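Local structure of type I modular polyketide synthase (Streptomyces albus subsp. albus, 6IYT) at residues R91-G96 against A438-V443; R430-F435 against L445-V450; P41-I46 against G73-G78; S115-K120 against G387-V392. The protein carries an acyltransferase domain of the salinomycin polyketide synthase, which probably selects ethylmalonyl or related extender units from their coenzyme A thioesters. All coordinates share one frame; numbering follows the deposited sequence.

From the N terminus, interaction 3 closes first: after 26 intervening residues helix 74-84 returns to strand 43-49. Strand 90-96, its neighbour in the three-stranded antiparallel sheet, then opens interaction 1, which spans 341 residues to reach the end of helix 428-439. Nested inside that long loop is interaction 4, where the residues leading into strand 120-125 meet strand 388-393 of the parallel sheet. Interaction 2 folds 445-450 back onto helix 428-439 after nine residues and crosses interaction 1, since their segments alternate. Interactions 1, 2 and 3 touch around Pro44, Ile46, Trp439 and Trp447, while Arg441 and Gly442 join interaction 1 to interaction 4.

Interaction 1: residues R91-G96 against A438-V443; sequences RAVVLG and AWTRGV
Arg91 crosses one face of the Trp439 indole at about a right angle. Its CB sits 3.6 Å from Trp439 CZ3, while a second neighbour, the methyl CG2 of Thr440, lies 4.0 Å from the same Arg91 CB. CG follows over the six-membered ring, and CD stands almost exactly above its centre, 3.7 Å from the centroid, a CH-pi contact. Because the chain is extended from CG to NE, both chi2 and chi3 near 180°, the guanidinium is carried on over the five-membered ring, where it stacks with planes 27° apart. Arg91 CZ is 4.3 Å from that ring's centroid, a cation-pi geometry. NE turns to Phe88 O.

From its place over the pyrrole ring, Arg91 NH1 also donates to Trp439 O at 2.8 Å, the bond bent to 154°. The same carbonyl accepts Gly442 N from the opposite face of its plane. That second bond belongs to the Schellman motif ending helix 428-439, in which Val443 N also returns to Ala438 O; glycine suits the positive phi of position 442. Beside the arginine, Val93 CG2 packs 3.8 Å from Trp439 CE3, and Thr440 turns its hydroxyl back to Ala436 O, leaving its methyl to face the strand.

Methylenes and guanidinium thus cover the indole together, and NH1 in addition bonds a carbonyl at the helix's C-terminal end. The partial negative charge expected there would probably help to stabilise a buried guanidinium.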
loop_
_atom_site.group_PDB
_atom_site.type_symbol
_atom_site.label_atom_id
_atom_site.label_comp_id
_atom_site.label_asym_id
_atom_site.label_seq_id
_atom_site.Cartn_x
_atom_site.Cartn_y
_atom_site.Cartn_z
ATOM N N ARG A 91 8.345 -22.768 2.357
ATOM C CA ARG A 91 9.162 -21.678 2.878
ATOM C C ARG A 91 8.676 -21.216 4.222
ATOM O O ARG A 91 7.497 -21.235 4.499
ATOM C CB ARG A 91 9.150 -20.512 1.878
ATOM C CG ARG A 91 9.807 -20.844 0.550
ATOM C CD ARG A 91 9.697 -19.684 -0.419
ATOM N NE ARG A 91 10.270 -20.041 -1.685
ATOM C CZ ARG A 91 10.525 -19.211 -2.691
ATOM N NH1 ARG A 91 10.136 -17.944 -2.652
ATOM N NH2 ARG A 91 11.015 -19.718 -3.849
ATOM N N ALA A 92 9.611 -20.813 5.073
ATOM C CA ALA A 92 9.277 -20.177 6.324
ATOM C C ALA A 92 10.261 -19.085 6.645
ATOM O O ALA A 92 11.439 -19.151 6.245
ATOM C CB ALA A 92 9.237 -21.188 7.452
ATOM N N VAL A 93 9.818 -18.141 7.473
ATOM C CA VAL A 93 10.685 -17.119 7.995
ATOM C C VAL A 93 10.469 -16.984 9.497
ATOM O O VAL A 93 9.339 -16.875 9.973
ATOM C CB VAL A 93 10.430 -15.791 7.321
ATOM C CG1 VAL A 93 11.329 -14.716 7.888
ATOM C CG2 VAL A 93 10.565 -15.930 5.797
ATOM N N VAL A 94 11.570 -16.997 10.226
ATOM C CA VAL A 94 11.584 -16.696 11.637
ATOM C C VAL A 94 12.179 -15.306 11.868
ATOM O O VAL A 94 13.205 -14.976 11.276
ATOM C CB VAL A 94 12.464 -17.744 12.388
ATOM C CG1 VAL A 94 12.358 -17.556 13.869
ATOM C CG2 VAL A 94 12.025 -19.147 12.016
ATOM N N LEU A 95 11.622 -14.575 12.839
ATOM C CA LEU A 95 12.104 -13.234 13.205
ATOM C C LEU A 95 12.512 -13.179 14.658
ATOM O O LEU A 95 11.883 -13.809 15.506
ATOM C CB LEU A 95 11.034 -12.188 12.946
ATOM C CG LEU A 95 10.449 -12.151 11.525
ATOM C CD1 LEU A 95 9.350 -11.117 11.485
ATOM C CD2 LEU A 95 11.512 -11.835 10.502
ATOM N N GLY A 96 13.613 -12.481 14.930
ATOM C CA GLY A 96 14.056 -12.262 16.300
ATOM C C GLY A 96 15.390 -11.568 16.344
ATOM O O GLY A 96 15.968 -11.245 15.319
ATOM N N ALA A 438 5.216 -12.139 1.268
ATOM C CA ALA A 438 5.403 -12.174 -0.197
ATOM C C ALA A 438 6.315 -13.342 -0.620
ATOM O O ALA A 438 5.984 -14.114 -1.517
ATOM C CB ALA A 438 5.976 -10.866 -0.678
ATOM N N TRP A 439 7.473 -13.437 0.016
ATOM C CA TRP A 439 8.502 -14.403 -0.397
ATOM C C TRP A 439 8.023 -15.840 -0.177
ATOM O O TRP A 439 8.265 -16.716 -1.020
ATOM C CB TRP A 439 9.796 -14.165 0.376
ATOM C CG TRP A 439 10.919 -15.187 0.084
ATOM C CD1 TRP A 439 11.694 -15.278 -1.064
ATOM C CD2 TRP A 439 11.284 -16.293 0.897
ATOM N NE1 TRP A 439 12.612 -16.299 -0.933
ATOM C CE2 TRP A 439 12.348 -16.966 0.245
ATOM C CE3 TRP A 439 10.865 -16.756 2.139
ATOM C CZ2 TRP A 439 12.963 -18.077 0.800
ATOM C CZ3 TRP A 439 11.490 -17.866 2.685
ATOM C CH2 TRP A 439 12.546 -18.489 2.027
ATOM N N THR A 440 7.318 -16.086 0.924
ATOM C CA THR A 440 6.874 -17.446 1.197
ATOM C C THR A 440 5.834 -17.873 0.192
ATOM O O THR A 440 5.615 -19.077 0.010
ATOM C CB THR A 440 6.312 -17.651 2.613
ATOM O OG1 THR A 440 5.218 -16.757 2.823
ATOM C CG2 THR A 440 7.401 -17.451 3.675
ATOM N N ARG A 441 5.221 -16.905 -0.496
ATOM C CA ARG A 441 4.264 -17.206 -1.581
ATOM C C ARG A 441 4.901 -17.151 -2.965
ATOM O O ARG A 441 4.203 -17.296 -3.976
ATOM C CB ARG A 441 3.069 -16.248 -1.547
ATOM C CG ARG A 441 2.204 -16.360 -0.307
ATOM C CD ARG A 441 1.044 -17.324 -0.478
ATOM N NE ARG A 441 0.351 -17.186 -1.763
ATOM C CZ ARG A 441 -0.689 -16.384 -1.985
ATOM N NH1 ARG A 441 -1.105 -15.535 -1.056
ATOM N NH2 ARG A 441 -1.208 -16.332 -3.190
ATOM N N GLY A 442 6.209 -16.898 -3.029
ATOM C CA GLY A 442 6.961 -17.122 -4.277
ATOM C C GLY A 442 7.537 -15.866 -4.910
ATOM O O GLY A 442 8.120 -15.919 -5.993
ATOM N N VAL A 443 7.384 -14.732 -4.242
ATOM C CA VAL A 443 7.884 -13.498 -4.755
ATOM C C VAL A 443 9.402 -13.529 -4.623
ATOM O O VAL A 443 9.934 -13.782 -3.529
ATOM C CB VAL A 443 7.319 -12.277 -3.993
ATOM C CG1 VAL A 443 8.068 -11.010 -4.380
ATOM C CG2 VAL A 443 5.835 -12.108 -4.274
#

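Interaction 2: residues R430-F435 against L445-V450; sequences RVLTSF and LDWTAV
Phe435 and Trp447 meet side to corner rather than ring on ring: the CB of Phe435 touches the far end of the indole, 3.7 Å from Trp447 CH2. The indole edge also points at the helix backbone, with Trp447 CH2 3.9 Å from Leu432 O. Leu445 crosses Phe435 at about a right angle, so that a single methyl, Leu445 CD1, lies 3.8 Å from Phe435 CB and 3.6 Å from Phe435 O. The other methyl of this leucine, CD2, stands over the centre of the Trp447 ring; the branched end therefore wedges between helix and indole.

Further along, Leu432 lies obliquely across Val450. Its CD2 rests close to both valine methyls, 3.9 Å from Val450 CG1. With CG of Leu432 turned beside the backbone N (chi1 -68°), that branch leans off the helix toward the returning chain. Val450 CG2 also approaches the edge of the Phe435 ring, 4.4 Å from CE2. Branched aliphatic groups suit such a surface because their several methyls let one side chain touch more than one neighbour.

Around this core Trp439 meets Trp447 edge to face, while Pro44 receives Leu432, Trp447 and Val450. The chain turns at the Schellman end of helix 428-439 and folds back along it, an inverse gamma turn at Asp446 leading into 447-450. This is consistent with the linker that, in modular polyketide synthases, follows the acyltransferase and packs against the preceding linker domain.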
loop_
_atom_site.group_PDB
_atom_site.type_symbol
_atom_site.label_atom_id
_atom_site.label_comp_id
_atom_site.label_asym_id
_atom_site.label_seq_id
_atom_site.Cartn_x
_atom_site.Cartn_y
_atom_site.Cartn_z
ATOM N N ARG A 430 7.227 -5.277 11.040
ATOM C CA ARG A 430 6.178 -5.205 10.023
ATOM C C ARG A 430 6.714 -5.303 8.594
ATOM O O ARG A 430 6.165 -6.038 7.772
ATOM C CB ARG A 430 5.339 -3.922 10.180
ATOM C CG ARG A 430 4.203 -3.817 9.189
ATOM C CD ARG A 430 3.194 -4.911 9.354
ATOM N NE ARG A 430 3.345 -5.992 8.371
ATOM C CZ ARG A 430 2.557 -7.059 8.295
ATOM N NH1 ARG A 430 1.685 -7.327 9.266
ATOM N NH2 ARG A 430 2.717 -7.930 7.307
ATOM N N VAL A 431 7.777 -4.583 8.291
ATOM C CA VAL A 431 8.392 -4.660 6.953
ATOM C C VAL A 431 8.830 -6.095 6.674
ATOM O O VAL A 431 8.564 -6.640 5.598
ATOM C CB VAL A 431 9.572 -3.699 6.816
ATOM C CG1 VAL A 431 10.285 -3.894 5.490
ATOM C CG2 VAL A 431 9.071 -2.251 6.948
ATOM N N LEU A 432 9.641 -6.645 7.563
ATOM C CA LEU A 432 10.130 -8.012 7.365
ATOM C C LEU A 432 8.998 -9.016 7.251
ATOM O O LEU A 432 9.126 -10.025 6.518
ATOM C CB LEU A 432 11.067 -8.412 8.504
ATOM C CG LEU A 432 12.419 -7.683 8.572
ATOM C CD1 LEU A 432 13.194 -8.150 9.796
ATOM C CD2 LEU A 432 13.235 -7.893 7.316
ATOM N N THR A 433 7.934 -8.811 8.025
ATOM C CA THR A 433 6.741 -9.676 7.958
ATOM C C THR A 433 6.027 -9.606 6.594
ATOM O O THR A 433 5.764 -10.626 5.982
ATOM C CB THR A 433 5.764 -9.401 9.117
ATOM O OG1 THR A 433 6.440 -9.600 10.372
ATOM C CG2 THR A 433 4.591 -10.348 9.050
ATOM N N SER A 434 5.919 -8.414 6.034
ATOM C CA SER A 434 5.373 -8.268 4.714
ATOM C C SER A 434 6.280 -8.870 3.651
ATOM O O SER A 434 5.809 -9.571 2.724
ATOM C CB SER A 434 5.080 -6.793 4.426
ATOM O OG SER A 434 4.044 -6.344 5.291
ATOM N N PHE A 435 7.588 -8.663 3.790
ATOM C CA PHE A 435 8.544 -9.303 2.899
ATOM C C PHE A 435 8.362 -10.857 2.955
ATOM O O PHE A 435 8.404 -11.527 1.936
ATOM C CB PHE A 435 9.978 -8.988 3.296
ATOM C CG PHE A 435 10.460 -7.595 2.980
ATOM C CD1 PHE A 435 9.690 -6.666 2.284
ATOM C CD2 PHE A 435 11.760 -7.236 3.353
ATOM C CE1 PHE A 435 10.225 -5.424 1.952
ATOM C CE2 PHE A 435 12.260 -5.984 3.094
ATOM C CZ PHE A 435 11.490 -5.067 2.392
ATOM N N LEU A 445 12.740 -12.128 -3.842
ATOM C CA LEU A 445 13.063 -11.062 -2.898
ATOM C C LEU A 445 14.507 -11.196 -2.393
ATOM O O LEU A 445 14.932 -12.277 -1.993
ATOM C CB LEU A 445 12.084 -11.123 -1.708
ATOM C CG LEU A 445 11.965 -9.849 -0.877
ATOM C CD1 LEU A 445 10.514 -9.662 -0.381
ATOM C CD2 LEU A 445 12.935 -9.891 0.300
ATOM N N ASP A 446 15.254 -10.099 -2.415
ATOM C CA ASP A 446 16.685 -10.169 -2.153
ATOM C C ASP A 446 16.963 -9.965 -0.690
ATOM O O ASP A 446 17.190 -8.831 -0.231
ATOM C CB ASP A 446 17.432 -9.145 -2.991
ATOM C CG ASP A 446 18.891 -9.122 -2.694
ATOM O OD1 ASP A 446 19.376 -10.081 -2.052
ATOM O OD2 ASP A 446 19.513 -8.073 -2.941
ATOM N N TRP A 447 16.787 -11.036 0.066
ATOM C CA TRP A 447 16.940 -11.016 1.497
ATOM C C TRP A 447 18.330 -10.588 1.942
ATOM O O TRP A 447 18.496 -10.076 3.033
ATOM C CB TRP A 447 16.640 -12.374 2.045
ATOM C CG TRP A 447 15.182 -12.695 2.055
ATOM C CD1 TRP A 447 14.529 -13.486 1.190
ATOM C CD2 TRP A 447 14.229 -12.282 3.027
ATOM N NE1 TRP A 447 13.218 -13.580 1.534
ATOM C CE2 TRP A 447 13.003 -12.852 2.668
ATOM C CE3 TRP A 447 14.299 -11.519 4.185
ATOM C CZ2 TRP A 447 11.830 -12.591 3.360
ATOM C CZ3 TRP A 447 13.140 -11.294 4.898
ATOM C CH2 TRP A 447 11.931 -11.895 4.519
ATOM N N THR A 448 19.331 -10.818 1.109
ATOM C CA THR A 448 20.692 -10.371 1.439
ATOM C C THR A 448 20.746 -8.853 1.696
ATOM O O THR A 448 21.498 -8.386 2.557
ATOM C CB THR A 448 21.665 -10.736 0.320
ATOM O OG1 THR A 448 21.779 -12.170 0.251
ATOM C CG2 THR A 448 23.019 -10.112 0.562
ATOM N N ALA A 449 19.915 -8.100 0.996
ATOM C CA ALA A 449 19.896 -6.646 1.143
ATOM C C ALA A 449 19.411 -6.195 2.535
ATOM O O ALA A 449 19.763 -5.115 3.008
ATOM C CB ALA A 449 19.043 -6.017 0.044
ATOM N N VAL A 450 18.653 -7.044 3.224
ATOM C CA VAL A 450 18.244 -6.754 4.590
ATOM C C VAL A 450 19.451 -6.581 5.525
ATOM O O VAL A 450 19.367 -5.886 6.533
ATOM C CB VAL A 450 17.301 -7.878 5.134
ATOM C CG1 VAL A 450 17.084 -7.740 6.606
ATOM C CG2 VAL A 450 15.985 -7.840 4.394
#

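Interaction 3: residues P41-I46 against G73-G78; sequences PLVPWI and GATDLG
Helix-on-sheet packing of a small alpha/beta domain joins 41-46 to 73-78, consistent with the ketosynthase-acyltransferase linker domain of such synthases. Helix 74-84 covers strand 43-49, an outer strand of a three-stranded antiparallel sheet; the short axes pass 7.7 Å apart at 41°.

Gly78 makes the approach possible. Lacking a side chain, it lets its CA come within 4.7 Å of the CA of Trp45, and Gly78 CA also lies 3.4 Å from Trp45 CD1. The indole edge of Trp45 points into the helix's first turn: chi1 sets CG beside the backbone N, and chi2, at 5°, turns the pyrrole edge that way. There NE1 donates to Ala74 O, 3.1 Å away, in the plane of the ring and nearly straight at 169°. Ala74 O also takes the helical bond from Gly78 N, which arrives from the opposite face of its plane, so the indole adds a second donor without displacing the first. At the benzene side, Trp45 CZ2 rests 3.5 Å from Leu77 CD1, an apolar end for an apolar part of the ring.

Val43 supplies the other side of the seam: its CG2 meets Thr75 CG2 at 4.0 Å, methyl against methyl. Polar backbone groups that do not face each other directly share a water, which gives its hydrogens to Pro44 O and Gly78 O, the latter at 2.7 Å, and accepts from Ile46 N.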
loop_
_atom_site.group_PDB
_atom_site.type_symbol
_atom_site.label_atom_id
_atom_site.label_comp_id
_atom_site.label_asym_id
_atom_site.label_seq_id
_atom_site.Cartn_x
_atom_site.Cartn_y
_atom_site.Cartn_z
ATOM N N PRO A 41 18.089 -3.821 14.459
ATOM C CA PRO A 41 16.758 -4.355 14.315
ATOM C C PRO A 41 16.744 -5.897 14.489
ATOM O O PRO A 41 17.782 -6.557 14.398
ATOM C CB PRO A 41 16.404 -3.979 12.881
ATOM C CG PRO A 41 17.709 -4.084 12.168
ATOM C CD PRO A 41 18.760 -3.652 13.156
ATOM N N LEU A 42 15.573 -6.455 14.569
ATOM C CA LEU A 42 15.454 -7.863 14.500
ATOM C C LEU A 42 15.868 -8.380 13.126
ATOM O O LEU A 42 15.969 -7.618 12.154
ATOM C CB LEU A 42 14.029 -8.323 14.895
ATOM C CG LEU A 42 12.894 -8.199 13.914
ATOM C CD1 LEU A 42 11.631 -8.801 14.499
ATOM C CD2 LEU A 42 12.668 -6.757 13.548
ATOM N N VAL A 43 16.117 -9.683 13.079
ATOM C CA VAL A 43 16.778 -10.369 11.968
ATOM C C VAL A 43 15.750 -11.393 11.430
ATOM O O VAL A 43 15.116 -12.047 12.235
ATOM C CB VAL A 43 17.957 -11.216 12.559
ATOM C CG1 VAL A 43 18.759 -11.866 11.475
ATOM C CG2 VAL A 43 18.819 -10.353 13.487
ATOM N N PRO A 44 15.743 -11.654 10.098
ATOM C CA PRO A 44 15.043 -12.828 9.566
ATOM C C PRO A 44 15.963 -14.009 9.344
ATOM O O PRO A 44 17.058 -13.855 8.847
ATOM C CB PRO A 44 14.519 -12.325 8.225
ATOM C CG PRO A 44 15.610 -11.433 7.735
ATOM C CD PRO A 44 16.166 -10.756 9.005
ATOM N N TRP A 45 15.491 -15.201 9.709
ATOM C CA TRP A 45 16.112 -16.440 9.312
ATOM C C TRP A 45 15.170 -17.128 8.313
ATOM O O TRP A 45 14.049 -17.526 8.691
ATOM C CB TRP A 45 16.274 -17.359 10.523
ATOM C CG TRP A 45 17.416 -17.064 11.395
ATOM C CD1 TRP A 45 18.289 -15.996 11.301
ATOM C CD2 TRP A 45 17.890 -17.880 12.471
ATOM N NE1 TRP A 45 19.217 -16.067 12.311
ATOM C CE2 TRP A 45 19.001 -17.218 13.036
ATOM C CE3 TRP A 45 17.466 -19.108 13.030
ATOM C CZ2 TRP A 45 19.697 -17.739 14.136
ATOM C CZ3 TRP A 45 18.157 -19.626 14.086
ATOM C CH2 TRP A 45 19.269 -18.947 14.636
ATOM N N ILE A 46 15.578 -17.210 7.049
ATOM C CA ILE A 46 14.716 -17.772 6.029
ATOM C C ILE A 46 15.103 -19.228 5.798
ATOM O O ILE A 46 16.235 -19.587 6.007
ATOM C CB ILE A 46 14.727 -16.985 4.708
ATOM C CG1 ILE A 46 16.030 -17.166 3.970
ATOM C CG2 ILE A 46 14.472 -15.504 4.972
ATOM C CD1 ILE A 46 16.020 -16.528 2.617
ATOM N N GLY A 73 26.447 -16.155 15.741
ATOM C CA GLY A 73 25.794 -14.874 15.753
ATOM C C GLY A 73 24.484 -14.927 15.005
ATOM O O GLY A 73 24.423 -15.440 13.887
ATOM N N ALA A 74 23.473 -14.299 15.570
ATOM C CA ALA A 74 22.157 -14.273 14.977
ATOM C C ALA A 74 22.211 -13.679 13.589
ATOM O O ALA A 74 21.658 -14.242 12.634
ATOM C CB ALA A 74 21.198 -13.484 15.855
ATOM N N THR A 75 22.869 -12.541 13.438
ATOM C CA THR A 75 22.824 -11.880 12.185
ATOM C C THR A 75 23.713 -12.575 11.135
ATOM O O THR A 75 23.327 -12.679 9.955
ATOM C CB THR A 75 23.082 -10.354 12.319
ATOM O OG1 THR A 75 24.419 -10.051 11.950
ATOM C CG2 THR A 75 22.807 -9.890 13.772
ATOM N N ASP A 76 24.815 -13.196 11.573
ATOM C CA ASP A 76 25.628 -14.006 10.646
ATOM C C ASP A 76 24.797 -15.187 10.078
ATOM O O ASP A 76 24.937 -15.553 8.903
ATOM C CB ASP A 76 26.878 -14.574 11.348
ATOM C CG ASP A 76 27.896 -13.486 11.763
ATOM O OD1 ASP A 76 27.882 -12.375 11.172
ATOM O OD2 ASP A 76 28.824 -13.840 12.533
ATOM N N LEU A 77 24.070 -15.866 10.942
ATOM C CA LEU A 77 23.222 -17.015 10.486
ATOM C C LEU A 77 22.139 -16.559 9.518
ATOM O O LEU A 77 21.928 -17.170 8.478
ATOM C CB LEU A 77 22.607 -17.737 11.667
ATOM C CG LEU A 77 23.598 -18.534 12.505
ATOM C CD1 LEU A 77 23.024 -18.851 13.883
ATOM C CD2 LEU A 77 23.950 -19.803 11.766
ATOM N N GLY A 78 21.518 -15.436 9.814
ATOM C CA GLY A 78 20.483 -14.901 8.918
ATOM C C GLY A 78 21.074 -14.556 7.556
ATOM O O GLY A 78 20.519 -14.899 6.515
HETATM O O HOH W 1 17.814 -15.244 6.543
#

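Interaction 4: residues S115-K120 against G387-V392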
loop_
_atom_site.group_PDB
_atom_site.type_symbol
_atom_site.label_atom_id
_atom_site.label_comp_id
_atom_site.label_asym_id
_atom_site.label_seq_id
_atom_site.Cartn_x
_atom_site.Cartn_y
_atom_site.Cartn_z
ATOM N N SER A 115 5.394 -21.586 -2.320
ATOM C CA SER A 115 5.585 -20.742 -3.496
ATOM C C SER A 115 4.538 -21.068 -4.558
ATOM O O SER A 115 4.260 -22.262 -4.832
ATOM C CB SER A 115 6.989 -20.906 -4.046
ATOM O OG SER A 115 7.213 -20.029 -5.115
ATOM N N SER A 116 3.839 -20.032 -5.025
ATOM C CA SER A 116 2.693 -20.214 -5.928
ATOM C C SER A 116 2.597 -19.173 -7.044
ATOM O O SER A 116 1.989 -19.454 -8.061
ATOM C CB SER A 116 1.388 -20.231 -5.153
ATOM O OG SER A 116 1.140 -18.971 -4.548
ATOM N N VAL A 117 3.047 -17.928 -6.805
ATOM C CA VAL A 117 2.944 -16.877 -7.861
ATOM C C VAL A 117 3.946 -17.066 -8.988
ATOM O O VAL A 117 5.024 -17.610 -8.791
ATOM C CB VAL A 117 3.111 -15.459 -7.299
ATOM C CG1 VAL A 117 2.085 -15.205 -6.229
ATOM C CG2 VAL A 117 4.523 -15.244 -6.784
ATOM N N SER A 118 3.580 -16.641 -10.191
ATOM C CA SER A 118 4.482 -16.808 -11.345
ATOM C C SER A 118 4.340 -15.697 -12.388
ATOM O O SER A 118 4.995 -15.736 -13.451
ATOM C CB SER A 118 4.251 -18.186 -12.007
ATOM O OG SER A 118 2.900 -18.341 -12.422
ATOM N N GLY A 119 3.600 -14.648 -12.037
ATOM C CA GLY A 119 3.221 -13.624 -13.021
ATOM C C GLY A 119 3.850 -12.278 -12.727
ATOM O O GLY A 119 4.860 -12.187 -12.012
ATOM N N LYS A 120 3.245 -11.236 -13.277
ATOM C CA LYS A 120 3.751 -9.890 -13.152
ATOM C C LYS A 120 3.294 -9.229 -11.845
ATOM O O LYS A 120 2.316 -9.665 -11.220
ATOM C CB LYS A 120 3.315 -9.081 -14.339
ATOM C CG LYS A 120 3.963 -9.568 -15.634
ATOM C CD LYS A 120 3.149 -9.163 -16.854
ATOM C CE LYS A 120 3.426 -7.738 -17.241
ATOM N NZ LYS A 120 3.167 -7.520 -18.693
ATOM N N GLY A 387 -2.034 -11.069 -16.810
ATOM C CA GLY A 387 -1.020 -11.969 -16.291
ATOM C C GLY A 387 -0.340 -11.448 -15.031
ATOM O O GLY A 387 0.808 -11.835 -14.744
ATOM N N PHE A 388 -1.002 -10.502 -14.338
ATOM C CA PHE A 388 -0.534 -10.025 -12.999
ATOM C C PHE A 388 -1.063 -10.935 -11.902
ATOM O O PHE A 388 -2.256 -11.201 -11.829
ATOM C CB PHE A 388 -0.978 -8.566 -12.746
ATOM C CG PHE A 388 -0.284 -7.559 -13.609
ATOM C CD1 PHE A 388 -0.654 -7.370 -14.924
ATOM C CD2 PHE A 388 0.813 -6.844 -13.114
ATOM C CE1 PHE A 388 -0.003 -6.437 -15.718
ATOM C CE2 PHE A 388 1.459 -5.925 -13.888
ATOM C CZ PHE A 388 1.083 -5.752 -15.217
ATOM N N ASP A 389 -0.170 -11.468 -11.070
ATOM C CA ASP A 389 -0.633 -12.158 -9.864
ATOM C C ASP A 389 0.076 -11.742 -8.584
ATOM O O ASP A 389 -0.108 -12.366 -7.559
ATOM C CB ASP A 389 -0.581 -13.706 -10.039
ATOM C CG ASP A 389 0.840 -14.244 -10.176
ATOM O OD1 ASP A 389 1.803 -13.427 -10.200
ATOM O OD2 ASP A 389 0.998 -15.486 -10.368
ATOM N N VAL A 390 0.787 -10.620 -8.609
ATOM C CA VAL A 390 1.377 -10.090 -7.405
ATOM C C VAL A 390 0.941 -8.642 -7.328
ATOM O O VAL A 390 1.323 -7.834 -8.175
ATOM C CB VAL A 390 2.948 -10.151 -7.411
ATOM C CG1 VAL A 390 3.526 -9.492 -6.159
ATOM C CG2 VAL A 390 3.442 -11.608 -7.506
ATOM N N PHE A 391 0.201 -8.323 -6.274
ATOM C CA PHE A 391 -0.339 -6.992 -6.077
ATOM C C PHE A 391 0.225 -6.496 -4.788
ATOM O O PHE A 391 -0.061 -7.079 -3.736
ATOM C CB PHE A 391 -1.869 -7.034 -5.947
ATOM C CG PHE A 391 -2.595 -7.377 -7.242
ATOM C CD1 PHE A 391 -2.561 -8.658 -7.753
ATOM C CD2 PHE A 391 -3.390 -6.447 -7.872
ATOM C CE1 PHE A 391 -3.297 -8.991 -8.884
ATOM C CE2 PHE A 391 -3.998 -6.742 -9.086
ATOM C CZ PHE A 391 -3.949 -8.023 -9.590
ATOM N N VAL A 392 1.025 -5.446 -4.839
ATOM C CA VAL A 392 1.658 -4.937 -3.625
ATOM C C VAL A 392 1.038 -3.598 -3.292
ATOM O O VAL A 392 1.117 -2.665 -4.085
ATOM C CB VAL A 392 3.178 -4.767 -3.825
ATOM C CG1 VAL A 392 3.819 -4.046 -2.630
ATOM C CG2 VAL A 392 3.830 -6.096 -4.104
#
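Asp389 grips consecutive backbone N-H groups of 115-120 with its two carboxylate oxygens. Ser118 N donates to Asp389 OD2 over 2.8 Å, almost straight and on the syn lone pair. Gly119 N reaches Asp389 OD1 at 2.8 Å, on the syn side but 29° out of the carboxylate plane, and more bent at 132°. With CG of Asp389 between backbone N and carbonyl carbon (chi1 66°), this short acid is turned back onto the incoming chain, one oxygen for each N-H.

Backbone pairing is of parallel type. Lys120 N donates to Gly387 O at 2.9 Å, and Lys120 O receives Val390 N at 3.2 Å together with a weak bond from Asp389 N. Gly119, without a side chain, lets its CA lie 3.5 Å from Gly387 O.

A CH-pi contact places Lys120 CB over one face of the Phe388 ring, 3.8 Å from its centroid, and the bent chain brings Lys120 CE to 3.7 Å from Phe388 CZ. Apolar packing joins Val117 CG2 to Val390 CG2 at 3.9 Å.

The bridge begins the pairing of strands 120-125 and 388-393 in the parallel sheet, which continues to strand 416-418; helix 376-385 packs on Phe388 through Leu383.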